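Local coordinates for lipoteichoic acid primase (Listeria monocytogenes, PDB 4UOP), which is named a lipoteichoic acid primase and carries an extracellular catalytic domain of the sulfatase family, with a magnesium ion bound in the model, at residues I136-Y148 / M342-Q356. Numbering follows the deposited sequence.
Sequences IPSMPRLLGKNDY and MPTVMNLLGIKTGDQ
Leu142 reaches across to residues 342-356 with one methyl, CD2. Leu142 CD2 lies 3.8 Å from Met342 CE, and it also meets Met346 SD and the CG2 methyls of Ile351 and Thr353. The next residue, Leu143, meets Ile351 at about a right angle. Leu143 CD2 and Ile351 CD1 are only 3.3 Å apart, tighter than normal van der Waals contact. Met346 folds back at chi2 (-55°) and chi3, which brings its CE between Met139 SD and Leu143 CD2. Met342 instead runs straight out, with CG anti to the backbone N (chi1 176°), and lays its SD beside Met139 N at 3.6 Å.

Two waters bridge the segments. Water 1 donates to Gln356 OE1 (2.8 Å) and accepts from Ser138 N. Water 2 donates to both Tyr148 OH and Leu349 O; the same hydroxyl also bonds Lys58 O.

Behind this shell, Ser138 OG N-caps helix 139-144 through Arg141 N and also bonds Val170 O. Asn146 ND2 bonds Leu142 O (2.9 Å), which lies in the amide plane of Asn146. A Schellman motif at Gly350 ends helix 341-348 and turns the chain toward Ile351. The two helices run nearly parallel, 18° apart, and Leu60 and Tyr215 of the central sheet lie against Leu143. The contact is thus a methionine-rich apolar layer between helix 139-144 and both helix 341-348 and the chain that follows it, combining direct packing with water-mediated polar links.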
ATOM      1  N   ILE B 136      -0.342  20.877  -9.217  1.00 23.17           N
ATOM      2  CA  ILE B 136       0.915  20.279  -8.837  1.00 22.63           C
ATOM      3  C   ILE B 136       2.067  20.865  -9.639  1.00 22.30           C
ATOM      4  O   ILE B 136       2.084  20.739 -10.861  1.00 21.82           O
ATOM      5  CB  ILE B 136       0.876  18.736  -9.031  1.00 21.88           C
ATOM      6  CG1 ILE B 136      -0.353  18.134  -8.320  1.00 23.08           C
ATOM      7  CG2 ILE B 136       2.139  18.102  -8.484  1.00 21.83           C
ATOM      8  CD1 ILE B 136      -0.595  16.664  -8.618  1.00 24.20           C
ATOM      9  N   PRO B 137       3.043  21.499  -8.956  1.00 23.12           N
ATOM     10  CA  PRO B 137       4.258  21.899  -9.642  1.00 22.90           C
ATOM     11  C   PRO B 137       4.956  20.675 -10.235  1.00 22.52           C
ATOM     12  O   PRO B 137       4.969  19.612  -9.615  1.00 21.40           O
ATOM     13  CB  PRO B 137       5.109  22.538  -8.544  1.00 24.05           C
ATOM     14  CG  PRO B 137       4.138  22.907  -7.468  1.00 24.59           C
ATOM     15  CD  PRO B 137       3.088  21.846  -7.525  1.00 24.22           C
ATOM     16  N   SER B 138       5.526  20.829 -11.422  1.00 20.72           N
ATOM     17  CA  SER B 138       5.949  19.668 -12.172  1.00 21.45           C
ATOM     18  C   SER B 138       6.852  20.011 -13.322  1.00 21.20           C
ATOM     19  O   SER B 138       7.052  21.186 -13.668  1.00 21.23           O
ATOM     20  CB  SER B 138       4.725  18.941 -12.713  1.00 20.91           C
ATOM     21  OG  SER B 138       4.211  19.616 -13.839  1.00 22.56           O
ATOM     22  N   MET B 139       7.399  18.963 -13.918  1.00 20.04           N
ATOM     23  CA  MET B 139       8.229  19.091 -15.106  1.00 19.85           C
ATOM     24  C   MET B 139       7.441  19.628 -16.298  1.00 19.79           C
ATOM     25  O   MET B 139       7.900  20.568 -16.945  1.00 19.80           O
ATOM     26  CB  MET B 139       8.907  17.738 -15.439  1.00 20.49           C
ATOM     27  CG  MET B 139       9.619  17.692 -16.775  1.00 21.12           C
ATOM     28  SD  MET B 139      11.010  16.554 -16.811  1.00 21.99           S
ATOM     29  CE  MET B 139      10.176  14.994 -16.496  1.00 22.46           C
ATOM     30  N   PRO B 140       6.273  19.024 -16.630  1.00 20.18           N
ATOM     31  CA  PRO B 140       5.510  19.587 -17.750  1.00 20.47           C
ATOM     32  C   PRO B 140       5.030  21.026 -17.505  1.00 21.42           C
ATOM     33  O   PRO B 140       5.018  21.832 -18.430  1.00 20.95           O
ATOM     34  CB  PRO B 140       4.317  18.627 -17.903  1.00 20.64           C
ATOM     35  CG  PRO B 140       4.316  17.781 -16.691  1.00 20.29           C
ATOM     36  CD  PRO B 140       5.711  17.741 -16.182  1.00 20.53           C
ATOM     37  N   ARG B 141       4.666  21.347 -16.275  1.00 22.59           N
ATOM     38  CA  ARG B 141       4.234  22.697 -15.961  1.00 23.02           C
ATOM     39  C   ARG B 141       5.387  23.687 -16.149  1.00 22.11           C
ATOM     40  O   ARG B 141       5.221  24.725 -16.793  1.00 22.86           O
ATOM     41  CB  ARG B 141       3.687  22.766 -14.536  1.00 24.32           C
ATOM     42  CG  ARG B 141       3.109  24.118 -14.163  1.00 25.42           C
ATOM     43  CD  ARG B 141       2.540  24.119 -12.740  1.00 26.25           C
ATOM     44  NE  ARG B 141       1.539  23.068 -12.538  1.00 26.07           N
ATOM     45  CZ  ARG B 141       0.279  23.119 -12.966  1.00 26.91           C
ATOM     46  NH1 ARG B 141      -0.189  24.176 -13.633  1.00 27.13           N
ATOM     47  NH2 ARG B 141      -0.530  22.098 -12.732  1.00 27.18           N
ATOM     48  N   LEU B 142       6.562  23.356 -15.626  1.00 21.08           N
ATOM     49  CA  LEU B 142       7.725  24.215 -15.777  1.00 21.74           C
ATOM     50  C   LEU B 142       8.132  24.350 -17.246  1.00 21.40           C
ATOM     51  O   LEU B 142       8.488  25.429 -17.697  1.00 20.26           O
ATOM     52  CB  LEU B 142       8.896  23.697 -14.944  1.00 23.35           C
ATOM     53  CG  LEU B 142      10.184  24.515 -14.961  1.00 25.40           C
ATOM     54  CD1 LEU B 142       9.918  25.964 -14.579  1.00 26.63           C
ATOM     55  CD2 LEU B 142      11.184  23.888 -14.005  1.00 26.41           C
ATOM     56  N   LEU B 143       8.093  23.259 -18.006  1.00 19.74           N
ATOM     57  CA  LEU B 143       8.436  23.335 -19.419  1.00 20.01           C
ATOM     58  C   LEU B 143       7.428  24.174 -20.201  1.00 19.59           C
ATOM     59  O   LEU B 143       7.807  24.898 -21.127  1.00 20.21           O
ATOM     60  CB  LEU B 143       8.587  21.938 -20.032  1.00 20.50           C
ATOM     61  CG  LEU B 143       9.825  21.172 -19.563  1.00 20.75           C
ATOM     62  CD1 LEU B 143       9.810  19.756 -20.135  1.00 21.26           C
ATOM     63  CD2 LEU B 143      11.105  21.903 -19.940  1.00 22.83           C
ATOM     64  N   GLY B 144       6.161  24.116 -19.801  1.00 19.00           N
ATOM     65  CA  GLY B 144       5.125  24.920 -20.412  1.00 19.50           C
ATOM     66  C   GLY B 144       5.348  26.425 -20.245  1.00 20.52           C
ATOM     67  O   GLY B 144       4.877  27.201 -21.068  1.00 21.29           O
ATOM     68  N   LYS B 145       6.062  26.813 -19.194  1.00 22.24           N
ATOM     69  CA  LYS B 145       6.462  28.215 -18.986  1.00 24.35           C
ATOM     70  C   LYS B 145       7.741  28.589 -19.731  1.00 24.74           C
ATOM     71  O   LYS B 145       8.185  29.740 -19.682  1.00 25.12           O
ATOM     72  CB  LYS B 145       6.646  28.498 -17.489  1.00 26.07           C
ATOM     73  CG  LYS B 145       5.371  28.392 -16.672  1.00 28.53           C
ATOM     74  CD  LYS B 145       4.292  29.309 -17.218  1.00 30.72           C
ATOM     75  CE  LYS B 145       3.048  29.319 -16.349  1.00 33.59           C
ATOM     76  NZ  LYS B 145       2.099  30.371 -16.810  1.00 36.54           N
ATOM     77  N   ASN B 146       8.325  27.615 -20.418  1.00 23.67           N
ATOM     78  CA  ASN B 146       9.505  27.825 -21.228  1.00 24.18           C
ATOM     79  C   ASN B 146       9.276  27.457 -22.682  1.00 23.94           C
ATOM     80  O   ASN B 146      10.187  26.995 -23.361  1.00 25.00           O
ATOM     81  CB  ASN B 146      10.654  27.033 -20.619  1.00 24.15           C
ATOM     82  CG  ASN B 146      11.169  27.659 -19.330  1.00 25.28           C
ATOM     83  OD1 ASN B 146      12.072  28.480 -19.378  1.00 27.40           O
ATOM     84  ND2 ASN B 146      10.597  27.286 -18.184  1.00 23.89           N
ATOM     85  N   ASP B 147       8.050  27.678 -23.146  1.00 23.62           N
ATOM     86  CA  ASP B 147       7.682  27.571 -24.551  1.00 24.82           C
ATOM     87  C   ASP B 147       7.667  26.145 -25.081  1.00 23.59           C
ATOM     88  O   ASP B 147       7.834  25.945 -26.285  1.00 23.14           O
ATOM     89  CB  ASP B 147       8.597  28.432 -25.441  1.00 26.72           C
ATOM     90  CG  ASP B 147       8.580  29.894 -25.043  1.00 29.67           C
ATOM     91  OD1 ASP B 147       7.622  30.589 -25.431  1.00 32.04           O
ATOM     92  OD2 ASP B 147       9.505  30.330 -24.327  1.00 34.36           O
ATOM     93  N   TYR B 148       7.459  25.171 -24.195  1.00 21.77           N
ATOM     94  CA  TYR B 148       7.205  23.793 -24.615  1.00 20.01           C
ATOM     95  C   TYR B 148       5.702  23.532 -24.582  1.00 20.90           C
ATOM     96  O   TYR B 148       5.024  23.920 -23.633  1.00 19.67           O
ATOM     97  CB  TYR B 148       7.900  22.779 -23.694  1.00 19.96           C
ATOM     98  CG  TYR B 148       9.412  22.733 -23.825  1.00 20.20           C
ATOM     99  CD1 TYR B 148      10.211  23.736 -23.312  1.00 20.52           C
ATOM    100  CD2 TYR B 148      10.038  21.681 -24.471  1.00 21.03           C
ATOM    101  CE1 TYR B 148      11.601  23.710 -23.453  1.00 20.91           C
ATOM    102  CE2 TYR B 148      11.418  21.629 -24.604  1.00 20.82           C
ATOM    103  CZ  TYR B 148      12.199  22.652 -24.099  1.00 22.50           C
ATOM    104  OH  TYR B 148      13.567  22.619 -24.242  1.00 21.84           O
ATOM    105  N   MET B 342      13.737  14.797 -13.256  1.00 19.10           N
ATOM    106  CA  MET B 342      13.391  16.209 -13.536  1.00 19.71           C
ATOM    107  C   MET B 342      14.577  17.170 -13.330  1.00 19.25           C
ATOM    108  O   MET B 342      14.942  17.887 -14.259  1.00 17.91           O
ATOM    109  CB  MET B 342      12.189  16.672 -12.719  1.00 20.10           C
ATOM    110  CG  MET B 342      11.897  18.146 -12.919  1.00 23.11           C
ATOM    111  SD  MET B 342      10.457  18.739 -12.042  1.00 27.04           S
ATOM    112  CE  MET B 342      10.567  20.478 -12.475  1.00 27.49           C
ATOM    113  N   PRO B 343      15.188  17.177 -12.130  1.00 19.67           N
ATOM    114  CA  PRO B 343      16.321  18.105 -11.970  1.00 20.35           C
ATOM    115  C   PRO B 343      17.479  17.841 -12.945  1.00 20.09           C
ATOM    116  O   PRO B 343      18.126  18.786 -13.395  1.00 19.90           O
ATOM    117  CB  PRO B 343      16.745  17.916 -10.507  1.00 20.60           C
ATOM    118  CG  PRO B 343      16.122  16.617 -10.080  1.00 20.56           C
ATOM    119  CD  PRO B 343      14.866  16.486 -10.869  1.00 20.07           C
ATOM    120  N   THR B 344      17.695  16.575 -13.320  1.00 18.30           N
ATOM    121  CA  THR B 344      18.750  16.230 -14.253  1.00 18.91           C
ATOM    122  C   THR B 344      18.435  16.824 -15.640  1.00 19.42           C
ATOM    123  O   THR B 344      19.294  17.425 -16.297  1.00 18.77           O
ATOM    124  CB  THR B 344      18.930  14.691 -14.323  1.00 19.07           C
ATOM    125  OG1 THR B 344      19.264  14.181 -13.024  1.00 18.26           O
ATOM    126  CG2 THR B 344      20.031  14.275 -15.302  1.00 20.14           C
ATOM    127  N   VAL B 345      17.192  16.647 -16.087  1.00 17.73           N
ATOM    128  CA  VAL B 345      16.786  17.116 -17.389  1.00 18.62           C
ATOM    129  C   VAL B 345      16.703  18.651 -17.461  1.00 18.45           C
ATOM    130  O   VAL B 345      17.123  19.242 -18.450  1.00 18.67           O
ATOM    131  CB  VAL B 345      15.450  16.469 -17.809  1.00 18.61           C
ATOM    132  CG1 VAL B 345      14.894  17.133 -19.071  1.00 19.82           C
ATOM    133  CG2 VAL B 345      15.678  14.987 -18.046  1.00 19.32           C
ATOM    134  N   MET B 346      16.183  19.280 -16.418  1.00 19.25           N
ATOM    135  CA  MET B 346      16.062  20.734 -16.412  1.00 21.01           C
ATOM    136  C   MET B 346      17.450  21.372 -16.557  1.00 20.88           C
ATOM    137  O   MET B 346      17.597  22.376 -17.265  1.00 20.72           O
ATOM    138  CB  MET B 346      15.373  21.240 -15.145  1.00 21.88           C
ATOM    139  CG  MET B 346      13.919  20.811 -14.970  1.00 23.22           C
ATOM    140  SD  MET B 346      12.807  21.205 -16.355  1.00 26.11           S
ATOM    141  CE  MET B 346      12.978  19.731 -17.369  1.00 25.54           C
ATOM    142  N   ASN B 347      18.461  20.792 -15.915  1.00 19.40           N
ATOM    143  CA  ASN B 347      19.824  21.295 -16.087  1.00 20.32           C
ATOM    144  C   ASN B 347      20.295  21.221 -17.548  1.00 20.30           C
ATOM    145  O   ASN B 347      20.831  22.192 -18.100  1.00 19.99           O
ATOM    146  CB  ASN B 347      20.791  20.566 -15.147  1.00 20.84           C
ATOM    147  CG  ASN B 347      22.235  20.990 -15.356  1.00 20.85           C
ATOM    148  OD1 ASN B 347      22.617  22.118 -15.013  1.00 23.37           O
ATOM    149  ND2 ASN B 347      23.034  20.118 -15.930  1.00 19.99           N
ATOM    150  N   LEU B 348      20.099  20.073 -18.194  1.00 19.66           N
ATOM    151  CA  LEU B 348      20.488  19.934 -19.591  1.00 20.35           C
ATOM    152  C   LEU B 348      19.770  20.939 -20.502  1.00 21.29           C
ATOM    153  O   LEU B 348      20.367  21.474 -21.455  1.00 22.41           O
ATOM    154  CB  LEU B 348      20.218  18.500 -20.084  1.00 20.83           C
ATOM    155  CG  LEU B 348      21.100  17.429 -19.463  1.00 21.72           C
ATOM    156  CD1 LEU B 348      20.594  16.041 -19.847  1.00 21.96           C
ATOM    157  CD2 LEU B 348      22.539  17.593 -19.921  1.00 22.30           C
ATOM    158  N   LEU B 349      18.493  21.181 -20.220  1.00 19.81           N
ATOM    159  CA  LEU B 349      17.684  22.085 -21.026  1.00 21.24           C
ATOM    160  C   LEU B 349      17.951  23.566 -20.699  1.00 22.85           C
ATOM    161  O   LEU B 349      17.382  24.432 -21.334  1.00 23.95           O
ATOM    162  CB  LEU B 349      16.202  21.764 -20.848  1.00 20.72           C
ATOM    163  CG  LEU B 349      15.743  20.409 -21.427  1.00 20.27           C
ATOM    164  CD1 LEU B 349      14.280  20.160 -21.083  1.00 20.82           C
ATOM    165  CD2 LEU B 349      15.959  20.321 -22.919  1.00 21.17           C
ATOM    166  N   GLY B 350      18.805  23.829 -19.707  1.00 23.84           N
ATOM    167  CA  GLY B 350      19.162  25.198 -19.321  1.00 23.90           C
ATOM    168  C   GLY B 350      18.038  25.941 -18.648  1.00 25.71           C
ATOM    169  O   GLY B 350      17.883  27.141 -18.845  1.00 27.36           O
ATOM    170  N   ILE B 351      17.210  25.223 -17.897  1.00 24.83           N
ATOM    171  CA  ILE B 351      16.064  25.811 -17.257  1.00 26.87           C
ATOM    172  C   ILE B 351      16.311  25.898 -15.754  1.00 29.63           C
ATOM    173  O   ILE B 351      16.628  24.915 -15.105  1.00 27.57           O
ATOM    174  CB  ILE B 351      14.787  25.017 -17.584  1.00 27.73           C
ATOM    175  CG1 ILE B 351      14.437  25.218 -19.063  1.00 29.66           C
ATOM    176  CG2 ILE B 351      13.634  25.446 -16.684  1.00 27.52           C
ATOM    177  CD1 ILE B 351      13.349  24.313 -19.591  1.00 31.11           C
ATOM    178  N   LYS B 352      16.176  27.104 -15.212  1.00 32.43           N
ATOM    179  CA  LYS B 352      16.300  27.317 -13.785  1.00 36.59           C
ATOM    180  C   LYS B 352      15.000  26.941 -13.116  1.00 34.10           C
ATOM    181  O   LYS B 352      13.923  27.330 -13.562  1.00 34.52           O
ATOM    182  CB  LYS B 352      16.644  28.775 -13.463  1.00 41.07           C
ATOM    183  CG  LYS B 352      18.110  29.117 -13.675  1.00 45.53           C
ATOM    184  CD  LYS B 352      19.019  28.360 -12.714  1.00 48.02           C
ATOM    185  CE  LYS B 352      20.327  29.100 -12.450  1.00 53.59           C
ATOM    186  NZ  LYS B 352      21.356  28.854 -13.502  1.00 55.86           N
ATOM    187  N   THR B 353      15.113  26.192 -12.033  1.00 33.69           N
ATOM    188  CA  THR B 353      13.946  25.709 -11.303  1.00 33.32           C
ATOM    189  C   THR B 353      13.502  26.655 -10.182  1.00 33.09           C
ATOM    190  O   THR B 353      12.410  26.510  -9.636  1.00 30.26           O
ATOM    191  CB  THR B 353      14.237  24.322 -10.729  1.00 34.04           C
ATOM    192  OG1 THR B 353      15.382  24.394  -9.876  1.00 35.11           O
ATOM    193  CG2 THR B 353      14.520  23.331 -11.879  1.00 34.60           C
ATOM    194  N   GLY B 354      14.359  27.612  -9.834  1.00 34.91           N
ATOM    195  CA  GLY B 354      14.018  28.651  -8.864  1.00 34.83           C
ATOM    196  C   GLY B 354      13.565  28.146  -7.507  1.00 34.40           C
ATOM    197  O   GLY B 354      14.296  27.429  -6.831  1.00 35.51           O
ATOM    198  N   ASP B 355      12.348  28.520  -7.117  1.00 34.21           N
ATOM    199  CA  ASP B 355      11.813  28.178  -5.797  1.00 35.65           C
ATOM    200  C   ASP B 355      11.042  26.864  -5.814  1.00 34.11           C
ATOM    201  O   ASP B 355      10.453  26.475  -4.804  1.00 33.39           O
ATOM    202  CB  ASP B 355      10.873  29.273  -5.275  1.00 38.65           C
ATOM    203  CG  ASP B 355      11.557  30.622  -5.120  1.00 43.30           C
ATOM    204  OD1 ASP B 355      12.779  30.657  -4.845  1.00 44.99           O
ATOM    205  OD2 ASP B 355      10.856  31.653  -5.265  1.00 48.23           O
ATOM    206  N   GLN B 356      11.027  26.176  -6.953  1.00 32.54           N
ATOM    207  CA  GLN B 356      10.283  24.935  -7.035  1.00 31.42           C
ATOM    208  C   GLN B 356      10.967  23.860  -6.195  1.00 30.57           C
ATOM    209  O   GLN B 356      12.164  23.599  -6.339  1.00 29.74           O
ATOM    210  CB  GLN B 356      10.121  24.474  -8.480  1.00 32.66           C
ATOM    211  CG  GLN B 356       9.361  23.159  -8.583  1.00 33.64           C
ATOM    212  CD  GLN B 356       8.702  22.946  -9.924  1.00 32.48           C
ATOM    213  OE1 GLN B 356       8.556  23.869 -10.709  1.00 32.75           O
ATOM    214  NE2 GLN B 356       8.287  21.717 -10.184  1.00 32.03           N
TER
HETATM  215  O   HOH W   1       6.022  23.927 -11.870  1.00 27.62           O
HETATM  216  O   HOH W   2      15.369  24.529 -23.383  1.00 29.88           O